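PDB 2I81: 2-Cys Peroxiredoxin from Plasmodium vivax SaI-1, which probably reduces hydrogen peroxide and organic hydroperoxides through a reactive cysteine thiol, as other typical 2-Cys peroxiredoxins of the AhpC/TSA family do. Local coordinates for residues P28-E33 / K126-D131; A32-G37 / T119-I124; L57-L62 / L90-D95. One frame throughout, in Å; residues are numbered along the deposited sequence.

From the N terminus, residues 28-37 form one continuous run that supplies the first partner of two contacts. Interaction 1 sets its loop and the start of strand 31-35 against helix 127-131, and interaction 2 pairs the same strand with strand 119-122; the two share Ala32 and Glu33. Both close long excursions of the chain, the loop of interaction 2 lying within that of interaction 1. Interaction 3, where strand 54-59 meets strand 87-93, closes a shorter loop contained in both. Strand 119-122 lies between strands 31-35 and 87-93 in the sheet and pairs with both, while Phe30 packs on Leu57 and Ile128 on Phe59, joining interaction 1 to interaction 3.

Interaction 1. Residues P28-E33 / K126-D131; sequences PFFKAE and KSISKD
Pro28 and Phe30 of the loop leading into strand 31-35 face helix 127-131, and no direct hydrogen bond joins the two segments. Two points of closest approach set the register: the CA atoms of Phe30 and Ile128 are 6.2 Å apart, and those of Pro28 and Asp131 6.5 Å. Between these points residues 28-30 pass alongside the short helix, which begins after Lys126 at the N-cap position. Ile128 is the main apolar side chain on the helical side, and its branches share the work. Its CG1 lies against Phe30 CB at 3.8 Å, and CD1 continues past it to Ala32 CB at 3.7 Å. The CG2 branch, placed anti to the backbone N by a chi1 of -53°, approaches the Phe30 ring obliquely. That ring leads away from the helix, packing on Leu57, Leu46 and Tyr132. In the thioredoxin-like fold of peroxiredoxins, this contact packs a short helix on the sheet face that carries Ala32 and Phe59, beside strand 31-35, which pairs with strands 41-45 and 119-122; Ile128 also touches Phe59 of strand 54-59. Toward Pro28 and Asp131 the contact becomes more exposed and mixes packing with a water bridge. The Pro28 ring rests beside the last residue of the helical segment, with CG 3.8 Å from Asp131 O and CB 4.1 Å from Asp131 CB. A water bridges the two segments: it donates to Phe29 O at 2.8 Å and to Asp131 OD2 at 2.7 Å, using both of its hydrogens on two acceptors. The start of the helix is held separately by Asp123, whose carboxylate accepts hydrogen bonds from Ile128 N and Ser129 OG.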
loop_
_atom_site.group_PDB
_atom_site.type_symbol
_atom_site.label_atom_id
_atom_site.label_comp_id
_atom_site.label_asym_id
_atom_site.label_seq_id
_atom_site.Cartn_x
_atom_site.Cartn_y
_atom_site.Cartn_z
ATOM N N PRO A 28 21.348 6.652 -21.011
ATOM C CA PRO A 28 20.185 7.470 -20.674
ATOM C C PRO A 28 20.159 8.759 -21.486
ATOM O O PRO A 28 21.188 9.426 -21.629
ATOM C CB PRO A 28 20.389 7.782 -19.186
ATOM C CG PRO A 28 21.309 6.722 -18.693
ATOM C CD PRO A 28 22.220 6.439 -19.841
ATOM N N PHE A 29 18.984 9.085 -22.017
ATOM C CA PHE A 29 18.790 10.271 -22.843
ATOM C C PHE A 29 19.052 11.554 -22.056
ATOM O O PHE A 29 18.738 11.638 -20.866
ATOM C CB PHE A 29 17.366 10.271 -23.416
ATOM C CG PHE A 29 16.974 11.557 -24.088
ATOM C CD1 PHE A 29 17.298 11.789 -25.421
ATOM C CD2 PHE A 29 16.272 12.537 -23.388
ATOM C CE1 PHE A 29 16.937 12.981 -26.045
ATOM C CE2 PHE A 29 15.908 13.731 -24.002
ATOM C CZ PHE A 29 16.240 13.953 -25.334
ATOM N N PHE A 30 19.635 12.544 -22.728
ATOM C CA PHE A 30 19.780 13.883 -22.161
ATOM C C PHE A 30 19.584 14.967 -23.217
ATOM O O PHE A 30 19.830 14.751 -24.404
ATOM C CB PHE A 30 21.133 14.053 -21.450
ATOM C CG PHE A 30 22.324 13.935 -22.360
ATOM C CD1 PHE A 30 22.968 12.713 -22.525
ATOM C CD2 PHE A 30 22.812 15.048 -23.044
ATOM C CE1 PHE A 30 24.074 12.598 -23.364
ATOM C CE2 PHE A 30 23.914 14.941 -23.886
ATOM C CZ PHE A 30 24.547 13.713 -24.046
ATOM N N LYS A 31 19.127 16.129 -22.758
ATOM C CA LYS A 31 18.974 17.315 -23.585
ATOM C C LYS A 31 19.412 18.478 -22.710
ATOM O O LYS A 31 18.862 18.681 -21.624
ATOM C CB LYS A 31 17.511 17.481 -24.016
ATOM C CG LYS A 31 17.227 18.725 -24.857
ATOM C CD LYS A 31 15.732 18.924 -25.096
ATOM C CE LYS A 31 15.251 18.170 -26.335
ATOM N NZ LYS A 31 13.796 18.382 -26.579
ATOM N N ALA A 32 20.407 19.232 -23.163
ATOM C CA ALA A 32 20.947 20.310 -22.344
ATOM C C ALA A 32 21.278 21.552 -23.147
ATOM O O ALA A 32 21.678 21.466 -24.310
ATOM C CB ALA A 32 22.179 19.830 -21.587
ATOM N N GLU A 33 21.099 22.707 -22.512
ATOM C CA GLU A 33 21.623 23.959 -23.032
ATOM C C GLU A 33 23.139 23.877 -23.022
ATOM O O GLU A 33 23.736 23.289 -22.115
ATOM C CB GLU A 33 21.184 25.135 -22.165
ATOM C CG GLU A 33 19.709 25.467 -22.246
ATOM C CD GLU A 33 19.289 26.438 -21.163
ATOM O OE1 GLU A 33 19.250 26.031 -19.981
ATOM O OE2 GLU A 33 18.993 27.607 -21.490
ATOM N N LYS A 126 20.342 19.283 -12.826
ATOM C CA LYS A 126 21.060 18.150 -12.215
ATOM C C LYS A 126 20.559 16.778 -12.680
ATOM O O LYS A 126 21.039 15.748 -12.200
ATOM C CB LYS A 126 21.050 18.220 -10.680
ATOM C CG LYS A 126 21.782 19.405 -10.078
ATOM C CD LYS A 126 21.676 19.371 -8.563
ATOM C CE LYS A 126 21.866 20.748 -7.959
ATOM N NZ LYS A 126 23.294 21.171 -7.926
ATOM N N SER A 127 19.611 16.765 -13.616
ATOM C CA SER A 127 18.980 15.519 -14.058
ATOM C C SER A 127 19.914 14.599 -14.847
ATOM O O SER A 127 19.776 13.377 -14.776
ATOM C CB SER A 127 17.703 15.801 -14.855
ATOM O OG SER A 127 17.973 16.604 -15.993
ATOM N N ILE A 128 20.857 15.178 -15.589
ATOM C CA ILE A 128 21.830 14.386 -16.353
ATOM C C ILE A 128 22.767 13.628 -15.406
ATOM O O ILE A 128 23.029 12.439 -15.607
ATOM C CB ILE A 128 22.640 15.249 -17.360
ATOM C CG1 ILE A 128 21.695 16.050 -18.265
ATOM C CG2 ILE A 128 23.572 14.372 -18.202
ATOM C CD1 ILE A 128 22.345 17.242 -18.944
ATOM N N SER A 129 23.255 14.317 -14.375
ATOM C CA SER A 129 24.099 13.698 -13.351
ATOM C C SER A 129 23.328 12.636 -12.571
ATOM O O SER A 129 23.876 11.584 -12.236
ATOM C CB SER A 129 24.648 14.756 -12.391
ATOM O OG SER A 129 25.324 15.784 -13.094
ATOM N N LYS A 130 22.056 12.926 -12.286
ATOM C CA LYS A 130 21.165 11.984 -11.608
ATOM C C LYS A 130 20.933 10.726 -12.441
ATOM O O LYS A 130 20.942 9.614 -11.903
ATOM C CB LYS A 130 19.822 12.642 -11.273
ATOM C CG LYS A 130 19.841 13.520 -10.034
ATOM C CD LYS A 130 18.481 14.154 -9.782
ATOM C CE LYS A 130 18.540 15.156 -8.636
ATOM N NZ LYS A 130 17.214 15.782 -8.377
ATOM N N ASP A 131 20.724 10.905 -13.745
ATOM C CA ASP A 131 20.488 9.778 -14.648
ATOM C C ASP A 131 21.727 8.901 -14.841
ATOM O O ASP A 131 21.607 7.682 -14.979
ATOM C CB ASP A 131 19.941 10.253 -16.000
ATOM C CG ASP A 131 18.499 10.745 -15.914
ATOM O OD1 ASP A 131 17.761 10.322 -14.995
ATOM O OD2 ASP A 131 18.101 11.555 -16.777
HETATM O O HOH W 1 19.638 12.986 -18.539
#

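Interaction 2. Residues A32-G37 / T119-I124; sequences AEAVFG and TLLSDI
Val35 and Leu120 exchange two backbone hydrogen bonds, Val35 N to Leu120 O at 3.0 Å and Leu120 N to Val35 O at 3.1 Å, the latter nearly straight at 175°. A further bond runs from Ser122 N to Glu33 O. Between these lies the non-hydrogen-bonded pair Ala34 and Leu121, where Ala34 CA approaches Leu120 O at 3.3 Å in a CA-H...O contact. This is antiparallel pairing within the mixed sheet of the peroxiredoxin fold: strand 119-122 also runs parallel to strand 87-93, so it joins strand 31-35 to the central strands. Apolar contacts gather on the face of Ala34 and Leu121, with Ala34 CB 3.9 Å from Leu121 CD2 and 3.6 Å from Thr119 CG2. Val35 and Leu120 project from the other face, where helix 97-104 covers them through His100. The Thr119 and Phe36 side chains run alongside each other in the same direction. The threonine's chi1 of -52° turns CG2 anti to its own amide nitrogen, toward Ala34, while OG1 meets the ring edge at Phe36 CD2, 3.5 Å away. A water links Thr119 OG1 to Gly37 N, from which it accepts at 2.8 Å.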
loop_
_atom_site.group_PDB
_atom_site.type_symbol
_atom_site.label_atom_id
_atom_site.label_comp_id
_atom_site.label_asym_id
_atom_site.label_seq_id
_atom_site.Cartn_x
_atom_site.Cartn_y
_atom_site.Cartn_z
ATOM N N ALA A 32 20.407 19.232 -23.163
ATOM C CA ALA A 32 20.947 20.310 -22.344
ATOM C C ALA A 32 21.278 21.552 -23.147
ATOM O O ALA A 32 21.678 21.466 -24.310
ATOM C CB ALA A 32 22.179 19.830 -21.587
ATOM N N GLU A 33 21.099 22.707 -22.512
ATOM C CA GLU A 33 21.623 23.959 -23.032
ATOM C C GLU A 33 23.139 23.877 -23.022
ATOM O O GLU A 33 23.736 23.289 -22.115
ATOM C CB GLU A 33 21.184 25.135 -22.165
ATOM C CG GLU A 33 19.709 25.467 -22.246
ATOM C CD GLU A 33 19.289 26.438 -21.163
ATOM O OE1 GLU A 33 19.250 26.031 -19.981
ATOM O OE2 GLU A 33 18.993 27.607 -21.490
ATOM N N ALA A 34 23.757 24.476 -24.034
ATOM C CA ALA A 34 25.194 24.374 -24.204
ATOM C C ALA A 34 25.826 25.649 -24.744
ATOM O O ALA A 34 25.162 26.478 -25.373
ATOM C CB ALA A 34 25.528 23.194 -25.108
ATOM N N VAL A 35 27.121 25.786 -24.475
ATOM C CA VAL A 35 27.955 26.823 -25.062
ATOM C C VAL A 35 28.886 26.135 -26.054
ATOM O O VAL A 35 29.699 25.291 -25.666
ATOM C CB VAL A 35 28.804 27.553 -23.992
ATOM C CG1 VAL A 35 29.493 28.775 -24.594
ATOM C CG2 VAL A 35 27.941 27.968 -22.813
ATOM N N PHE A 36 28.760 26.484 -27.331
ATOM C CA PHE A 36 29.579 25.864 -28.372
ATOM C C PHE A 36 30.985 26.453 -28.426
ATOM O O PHE A 36 31.299 27.401 -27.701
ATOM C CB PHE A 36 28.887 25.956 -29.737
ATOM C CG PHE A 36 27.597 25.191 -29.811
ATOM C CD1 PHE A 36 26.380 25.860 -29.840
ATOM C CD2 PHE A 36 27.597 23.798 -29.838
ATOM C CE1 PHE A 36 25.182 25.156 -29.905
ATOM C CE2 PHE A 36 26.404 23.086 -29.899
ATOM C CZ PHE A 36 25.193 23.766 -29.933
ATOM N N GLY A 37 31.827 25.877 -29.283
ATOM C CA GLY A 37 33.210 26.318 -29.451
ATOM C C GLY A 37 33.353 27.783 -29.813
ATOM O O GLY A 37 34.311 28.439 -29.397
ATOM N N THR A 119 32.228 21.542 -27.035
ATOM C CA THR A 119 30.963 21.961 -26.438
ATOM C C THR A 119 30.906 21.684 -24.932
ATOM O O THR A 119 31.342 20.628 -24.468
ATOM C CB THR A 119 29.776 21.271 -27.156
ATOM O OG1 THR A 119 29.881 21.479 -28.570
ATOM C CG2 THR A 119 28.439 21.809 -26.670
ATOM N N LEU A 120 30.372 22.648 -24.182
ATOM C CA LEU A 120 30.148 22.487 -22.746
ATOM C C LEU A 120 28.661 22.510 -22.411
ATOM O O LEU A 120 27.959 23.478 -22.713
ATOM C CB LEU A 120 30.896 23.559 -21.946
ATOM C CG LEU A 120 32.430 23.543 -21.968
ATOM C CD1 LEU A 120 32.968 24.756 -21.226
ATOM C CD2 LEU A 120 33.002 22.256 -21.377
ATOM N N LEU A 121 28.196 21.433 -21.782
ATOM C CA LEU A 121 26.791 21.278 -21.423
ATOM C C LEU A 121 26.502 21.859 -20.045
ATOM O O LEU A 121 27.366 21.859 -19.164
ATOM C CB LEU A 121 26.381 19.800 -21.453
ATOM C CG LEU A 121 26.613 18.968 -22.721
ATOM C CD1 LEU A 121 26.202 17.519 -22.480
ATOM C CD2 LEU A 121 25.866 19.541 -23.921
ATOM N N SER A 122 25.280 22.351 -19.874
ATOM C CA SER A 122 24.819 22.863 -18.593
ATOM C C SER A 122 23.778 21.911 -18.015
ATOM O O SER A 122 22.674 21.786 -18.554
ATOM C CB SER A 122 24.233 24.268 -18.761
ATOM O OG SER A 122 23.631 24.723 -17.561
ATOM N N ASP A 123 24.136 21.232 -16.929
ATOM C CA ASP A 123 23.206 20.348 -16.235
ATOM C C ASP A 123 22.549 21.112 -15.086
ATOM O O ASP A 123 22.663 20.736 -13.914
ATOM C CB ASP A 123 23.926 19.091 -15.735
ATOM C CG ASP A 123 22.968 18.021 -15.232
ATOM O OD1 ASP A 123 23.419 17.138 -14.471
ATOM O OD2 ASP A 123 21.770 18.057 -15.589
ATOM N N ILE A 124 21.857 22.191 -15.447
ATOM C CA ILE A 124 21.294 23.136 -14.481
ATOM C C ILE A 124 20.203 22.523 -13.592
ATOM O O ILE A 124 19.995 22.974 -12.466
ATOM C CB ILE A 124 20.812 24.451 -15.186
ATOM C CG1 ILE A 124 20.531 25.569 -14.170
ATOM C CG2 ILE A 124 19.605 24.197 -16.096
ATOM C CD1 ILE A 124 21.780 26.238 -13.610
HETATM O O HOH W 2 31.531 23.171 -30.020
#

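Interaction 3. Residues L57-L62 / L90-D95; sequences LYFYPL and LGCSVD
Each of two tyrosine rings takes one carbon of the neighbouring strand over a face, toward the rim: Gly91 CA lies 3.5 Å from the Tyr58 centroid, Ser93 CB 3.7 Å from that of Tyr60. Both are CH-pi contacts; Gly91 C and, in plane, Leu62 O edge the Tyr60 ring. They accompany the parallel pairing of strands 54-59 and 87-93, whose connection through helices 67-77 and 79-84 makes a beta-alpha-beta crossover of the thioredoxin-like fold. Tyr60 packs on Cys68, which with Pro61 and Thr65 fits the PxxxTxxC signature of the peroxiredoxin active site. On the opposite face, Leu57 CD2 lies over the Phe59 ring and touches Cys92 CB at 3.6 Å. A chi1 of -172° swings the Cys92 sulfur opposite its amide nitrogen, bringing SG obliquely to the same ring, 3.8 Å from Phe59 CE2, in a sulfur-aromatic contact. Backbone bonds join Tyr58 N to Leu90 O, Cys92 N to Tyr58 O and Tyr60 N to Cys92 O. Tyr58 OH bonds with His118, Tyr60 OH with Asp63. A water joins Tyr60 O to Val94 N, and the Leu62 and Asp95 side chains cross near-perpendicularly. Asp95 OD2 accepts from Asp63 N and, on its anti lone pair, from Ser93 OG at 2.9 Å.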
loop_
_atom_site.group_PDB
_atom_site.type_symbol
_atom_site.label_atom_id
_atom_site.label_comp_id
_atom_site.label_asym_id
_atom_site.label_seq_id
_atom_site.Cartn_x
_atom_site.Cartn_y
_atom_site.Cartn_z
ATOM N N LEU A 57 30.978 11.761 -23.086
ATOM C CA LEU A 57 30.402 12.661 -22.105
ATOM C C LEU A 57 31.300 12.639 -20.877
ATOM O O LEU A 57 31.482 11.587 -20.257
ATOM C CB LEU A 57 28.986 12.210 -21.734
ATOM C CG LEU A 57 27.892 13.245 -21.443
ATOM C CD1 LEU A 57 26.656 12.564 -20.860
ATOM C CD2 LEU A 57 28.361 14.381 -20.535
ATOM N N TYR A 58 31.874 13.790 -20.533
ATOM C CA TYR A 58 32.671 13.885 -19.315
ATOM C C TYR A 58 32.102 14.893 -18.323
ATOM O O TYR A 58 31.771 16.023 -18.686
ATOM C CB TYR A 58 34.160 14.135 -19.615
ATOM C CG TYR A 58 34.553 15.552 -19.981
ATOM C CD1 TYR A 58 34.580 15.966 -21.311
ATOM C CD2 TYR A 58 34.935 16.467 -18.998
ATOM C CE1 TYR A 58 34.955 17.262 -21.652
ATOM C CE2 TYR A 58 35.307 17.766 -19.328
ATOM C CZ TYR A 58 35.317 18.156 -20.656
ATOM O OH TYR A 58 35.685 19.438 -20.990
ATOM N N PHE A 59 31.971 14.454 -17.076
ATOM C CA PHE A 59 31.448 15.293 -16.007
ATOM C C PHE A 59 32.593 15.850 -15.171
ATOM O O PHE A 59 33.616 15.189 -14.983
ATOM C CB PHE A 59 30.498 14.496 -15.105
ATOM C CG PHE A 59 29.274 13.969 -15.805
ATOM C CD1 PHE A 59 29.288 12.715 -16.412
ATOM C CD2 PHE A 59 28.097 14.713 -15.835
ATOM C CE1 PHE A 59 28.155 12.217 -17.053
ATOM C CE2 PHE A 59 26.957 14.223 -16.472
ATOM C CZ PHE A 59 26.987 12.973 -17.083
ATOM N N TYR A 60 32.415 17.071 -14.679
ATOM C CA TYR A 60 33.323 17.661 -13.702
ATOM C C TYR A 60 32.479 18.446 -12.702
ATOM O O TYR A 60 31.442 18.996 -13.078
ATOM C CB TYR A 60 34.376 18.545 -14.382
ATOM C CG TYR A 60 33.821 19.716 -15.161
ATOM C CD1 TYR A 60 33.377 19.560 -16.474
ATOM C CD2 TYR A 60 33.754 20.986 -14.589
ATOM C CE1 TYR A 60 32.869 20.635 -17.193
ATOM C CE2 TYR A 60 33.252 22.065 -15.299
ATOM C CZ TYR A 60 32.810 21.885 -16.599
ATOM O OH TYR A 60 32.310 22.954 -17.305
ATOM N N PRO A 61 32.896 18.558 -11.471
ATOM C CA PRO A 61 32.075 19.225 -10.485
ATOM C C PRO A 61 31.697 20.677 -10.741
ATOM O O PRO A 61 30.561 20.997 -10.681
ATOM C CB PRO A 61 32.876 19.051 -9.220
ATOM C CG PRO A 61 34.133 18.680 -9.616
ATOM C CD PRO A 61 34.053 17.954 -10.838
ATOM N N LEU A 62 32.649 21.541 -10.994
ATOM C CA LEU A 62 32.440 22.953 -10.859
ATOM C C LEU A 62 33.309 23.805 -11.726
ATOM O O LEU A 62 34.461 23.592 -11.832
ATOM C CB LEU A 62 32.561 23.378 -9.418
ATOM C CG LEU A 62 31.399 23.121 -8.484
ATOM C CD1 LEU A 62 31.671 23.490 -7.134
ATOM C CD2 LEU A 62 30.108 23.637 -8.896
ATOM N N LEU A 90 32.032 16.081 -25.158
ATOM C CA LEU A 90 31.062 16.911 -24.440
ATOM C C LEU A 90 31.373 16.996 -22.947
ATOM O O LEU A 90 31.339 15.986 -22.240
ATOM C CB LEU A 90 29.632 16.386 -24.645
ATOM C CG LEU A 90 29.045 16.254 -26.058
ATOM C CD1 LEU A 90 27.671 15.600 -25.992
ATOM C CD2 LEU A 90 28.957 17.601 -26.767
ATOM N N GLY A 91 31.682 18.203 -22.478
ATOM C CA GLY A 91 31.889 18.456 -21.054
ATOM C C GLY A 91 30.580 18.802 -20.379
ATOM O O GLY A 91 29.721 19.441 -20.985
ATOM N N CYS A 92 30.420 18.383 -19.128
ATOM C CA CYS A 92 29.171 18.620 -18.412
ATOM C C CYS A 92 29.388 18.931 -16.938
ATOM O O CYS A 92 30.090 18.203 -16.234
ATOM C CB CYS A 92 28.230 17.421 -18.563
ATOM S SG CYS A 92 26.561 17.682 -17.924
ATOM N N SER A 93 28.787 20.026 -16.486
ATOM C CA SER A 93 28.746 20.357 -15.068
ATOM C C SER A 93 27.380 20.914 -14.689
ATOM O O SER A 93 26.557 21.223 -15.555
ATOM C CB SER A 93 29.852 21.349 -14.696
ATOM O OG SER A 93 29.538 22.663 -15.118
ATOM N N VAL A 94 27.157 21.040 -13.384
ATOM C CA VAL A 94 25.919 21.589 -12.837
ATOM C C VAL A 94 25.786 23.099 -13.095
ATOM O O VAL A 94 24.678 23.644 -13.062
ATOM C CB VAL A 94 25.798 21.274 -11.320
ATOM C CG1 VAL A 94 24.567 21.929 -10.715
ATOM C CG2 VAL A 94 25.757 19.766 -11.087
ATOM N N ASP A 95 26.910 23.763 -13.369
ATOM C CA ASP A 95 26.926 25.206 -13.630
ATOM C C ASP A 95 26.051 25.597 -14.816
ATOM O O ASP A 95 25.819 24.794 -15.724
ATOM C CB ASP A 95 28.355 25.692 -13.880
ATOM C CG ASP A 95 29.287 25.375 -12.732
ATOM O OD1 ASP A 95 29.208 26.056 -11.687
ATOM O OD2 ASP A 95 30.105 24.444 -12.880
HETATM O O HOH W 3 28.947 19.040 -11.921
#